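PDB 1VZV: assemblin from Human herpesvirus 3, which probably cleaves the capsid assembly protein as a serine protease active as a dimer, letting the spherical procapsid mature into its icosahedral form. Local coordinates for residues Y8-S13 with G136-T141. Residues are numbered along the deposited sequence; the frame is centred on the assembly and turned at random.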
ATOM      1  N   TYR A   8      19.426   8.316 -10.368  1.00 25.00           N
ATOM      2  CA  TYR A   8      20.395   9.108  -9.620  1.00 25.00           C
ATOM      3  C   TYR A   8      20.245   8.855  -8.143  1.00 25.00           C
ATOM      4  O   TYR A   8      19.148   8.954  -7.594  1.00 25.00           O
ATOM      5  CB  TYR A   8      20.154  10.591  -9.808  1.00 25.00           C
ATOM      6  CG  TYR A   8      20.344  11.137 -11.188  1.00 25.00           C
ATOM      7  CD1 TYR A   8      21.591  11.530 -11.619  1.00 25.00           C
ATOM      8  CD2 TYR A   8      19.255  11.381 -12.009  1.00 25.00           C
ATOM      9  CE1 TYR A   8      21.758  12.152 -12.799  1.00 25.00           C
ATOM     10  CE2 TYR A   8      19.414  12.004 -13.196  1.00 25.00           C
ATOM     11  CZ  TYR A   8      20.673  12.394 -13.586  1.00 25.00           C
ATOM     12  OH  TYR A   8      20.846  13.080 -14.764  1.00 25.00           O
ATOM     13  N   LEU A   9      21.356   8.601  -7.478  1.00 25.00           N
ATOM     14  CA  LEU A   9      21.310   8.366  -6.046  1.00 25.00           C
ATOM     15  C   LEU A   9      20.917   9.674  -5.368  1.00 25.00           C
ATOM     16  O   LEU A   9      20.231   9.663  -4.340  1.00 25.00           O
ATOM     17  CB  LEU A   9      22.684   7.913  -5.547  1.00 25.00           C
ATOM     18  CG  LEU A   9      22.984   6.424  -5.402  1.00 25.00           C
ATOM     19  CD1 LEU A   9      22.024   5.615  -6.214  1.00 25.00           C
ATOM     20  CD2 LEU A   9      24.426   6.127  -5.783  1.00 25.00           C
ATOM     21  N   ALA A  10      21.338  10.794  -5.963  1.00 25.00           N
ATOM     22  CA  ALA A  10      21.072  12.133  -5.420  1.00 25.00           C
ATOM     23  C   ALA A  10      21.421  13.261  -6.402  1.00 25.00           C
ATOM     24  O   ALA A  10      22.360  13.140  -7.207  1.00 25.00           O
ATOM     25  CB  ALA A  10      21.876  12.329  -4.136  1.00 25.00           C
ATOM     26  N   LEU A  11      20.673  14.358  -6.354  1.00 25.00           N
ATOM     27  CA  LEU A  11      20.993  15.462  -7.242  1.00 25.00           C
ATOM     28  C   LEU A  11      21.778  16.478  -6.442  1.00 25.00           C
ATOM     29  O   LEU A  11      21.335  16.896  -5.358  1.00 25.00           O
ATOM     30  CB  LEU A  11      19.745  16.087  -7.864  1.00 25.00           C
ATOM     31  CG  LEU A  11      19.036  15.316  -8.986  1.00 25.00           C
ATOM     32  CD1 LEU A  11      18.047  16.239  -9.659  1.00 25.00           C
ATOM     33  CD2 LEU A  11      20.028  14.809  -9.999  1.00 25.00           C
ATOM     34  N   TYR A  12      22.956  16.834  -6.960  1.00 25.00           N
ATOM     35  CA  TYR A  12      23.862  17.784  -6.309  1.00 25.00           C
ATOM     36  C   TYR A  12      23.136  19.045  -5.883  1.00 25.00           C
ATOM     37  O   TYR A  12      22.541  19.765  -6.723  1.00 25.00           O
ATOM     38  CB  TYR A  12      25.064  18.121  -7.195  1.00 25.00           C
ATOM     39  CG  TYR A  12      26.050  16.970  -7.402  1.00 25.00           C
ATOM     40  CD1 TYR A  12      26.221  15.964  -6.452  1.00 25.00           C
ATOM     41  CD2 TYR A  12      26.817  16.897  -8.560  1.00 25.00           C
ATOM     42  CE1 TYR A  12      27.136  14.927  -6.667  1.00 25.00           C
ATOM     43  CE2 TYR A  12      27.722  15.868  -8.773  1.00 25.00           C
ATOM     44  CZ  TYR A  12      27.875  14.896  -7.835  1.00 25.00           C
ATOM     45  OH  TYR A  12      28.757  13.892  -8.106  1.00 25.00           O
ATOM     46  N   SER A  13      23.110  19.218  -4.552  1.00 25.00           N
ATOM     47  CA  SER A  13      22.452  20.349  -3.915  1.00 25.00           C
ATOM     48  C   SER A  13      20.959  20.170  -3.655  1.00 25.00           C
ATOM     49  O   SER A  13      20.514  20.111  -2.506  1.00 25.00           O
ATOM     50  N   GLY A 136      11.573   8.628  -2.047  1.00 25.00           N
ATOM     51  CA  GLY A 136      12.693   8.840  -1.159  1.00 25.00           C
ATOM     52  C   GLY A 136      12.800  10.245  -0.615  1.00 25.00           C
ATOM     53  O   GLY A 136      12.140  11.179  -1.068  1.00 25.00           O
ATOM     54  N   ARG A 137      13.665  10.384   0.372  1.00 25.00           N
ATOM     55  CA  ARG A 137      13.931  11.659   1.017  1.00 25.00           C
ATOM     56  C   ARG A 137      14.530  12.667   0.014  1.00 25.00           C
ATOM     57  O   ARG A 137      14.329  13.881   0.168  1.00 25.00           O
ATOM     58  CB  ARG A 137      14.954  11.439   2.124  1.00 25.00           C
ATOM     59  CG  ARG A 137      15.043   9.990   2.615  1.00 25.00           C
ATOM     60  CD  ARG A 137      14.202   9.800   3.872  1.00 25.00           C
ATOM     61  NE  ARG A 137      14.535  10.837   4.843  1.00 25.00           N
ATOM     62  CZ  ARG A 137      15.771  11.101   5.267  1.00 25.00           C
ATOM     63  NH1 ARG A 137      16.810  10.352   4.874  1.00 25.00           N
ATOM     64  NH2 ARG A 137      15.957  12.091   6.129  1.00 25.00           N
ATOM     65  N   ARG A 138      15.285  12.167  -0.981  1.00 25.00           N
ATOM     66  CA  ARG A 138      15.950  13.008  -1.991  1.00 25.00           C
ATOM     67  C   ARG A 138      15.140  13.417  -3.213  1.00 25.00           C
ATOM     68  O   ARG A 138      14.207  12.731  -3.604  1.00 25.00           O
ATOM     69  CB  ARG A 138      17.303  12.413  -2.363  1.00 25.00           C
ATOM     70  CG  ARG A 138      18.270  12.607  -1.211  1.00 25.00           C
ATOM     71  CD  ARG A 138      19.587  11.828  -1.261  1.00 25.00           C
ATOM     72  NE  ARG A 138      20.258  11.993   0.035  1.00 25.00           N
ATOM     73  CZ  ARG A 138      21.302  11.300   0.467  1.00 25.00           C
ATOM     74  NH1 ARG A 138      21.877  10.367  -0.287  1.00 25.00           N
ATOM     75  NH2 ARG A 138      21.774  11.569   1.674  1.00 25.00           N
ATOM     76  N   VAL A 139      15.567  14.489  -3.868  1.00 25.00           N
ATOM     77  CA  VAL A 139      14.818  15.056  -4.989  1.00 25.00           C
ATOM     78  C   VAL A 139      14.756  14.492  -6.424  1.00 25.00           C
ATOM     79  O   VAL A 139      13.875  14.899  -7.188  1.00 25.00           O
ATOM     80  CB  VAL A 139      15.039  16.599  -5.063  1.00 25.00           C
ATOM     81  CG1 VAL A 139      14.820  17.222  -3.689  1.00 25.00           C
ATOM     82  CG2 VAL A 139      16.429  16.920  -5.597  1.00 25.00           C
ATOM     83  N   GLY A 140      15.680  13.638  -6.843  1.00 25.00           N
ATOM     84  CA  GLY A 140      15.577  13.110  -8.201  1.00 25.00           C
ATOM     85  C   GLY A 140      15.594  11.590  -8.148  1.00 25.00           C
ATOM     86  O   GLY A 140      15.848  10.926  -9.169  1.00 25.00           O
ATOM     87  N   THR A 141      15.276  11.061  -6.954  1.00 25.00           N
ATOM     88  CA  THR A 141      15.314   9.633  -6.649  1.00 25.00           C
ATOM     89  C   THR A 141      14.282   8.719  -7.273  1.00 25.00           C
ATOM     90  O   THR A 141      14.039   7.641  -6.750  1.00 25.00           O
ATOM     91  CB  THR A 141      15.346   9.349  -5.112  1.00 25.00           C
ATOM     92  OG1 THR A 141      14.218   9.952  -4.459  1.00 25.00           O
ATOM     93  CG2 THR A 141      16.623   9.843  -4.479  1.00 25.00           C
TER
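Tyr8 closes strand 3-8 of the herpesvirus assemblin fold, a serine protease fold built round a mixed beta sheet, and its carbonyl O lies 4.0 Å from Thr141 CA. The loop that begins here packs against the loop between strands 129-133 and 144-146, and it exemplifies how 8-13 and 136-141 can be joined with no hydrogen bond from one to the other. The Tyr8 ring has Gly140 O near its plane at one edge, while Leu11 CD2 sits 3.8 Å above the plane, over the ring centre. Its hydroxyl is hydrogen-bonded to Asp57, and Phe62 meets the ring edge-to-face. Leu9 starts its side chain away from 136-141, and the side chain touches Pro61 and Phe63 of the neighbouring strand; toward 136-141 the residue offers its carbonyl O instead. That oxygen rests 3.6 Å from Thr141 CG2 and close to Arg138 CD, near the plane of the arginine's guanidinium. Ala10 CB follows, 3.7 Å from the same Arg138 CD, so the touching is done by the aliphatic part of a chain extended from CG to NE; the charged end has a long, weak ion pair with Asp15. Leu11 points into the contact: CG, anti to its carbonyl carbon (chi1 -75°), lies over Gly140 CA at 4.2 Å, and CB meets Val139 CG2 at 4.1 Å. Most of the touching residues are buried, and the Thr141 side chain lies about 6 Å from that of Ser110 in the catalytic triad. The turn on this side is tied within itself: Thr141 OG1, at chi1 57°, donates to Arg138 O across 2.9 Å, approaching from 42° above the carbonyl plane.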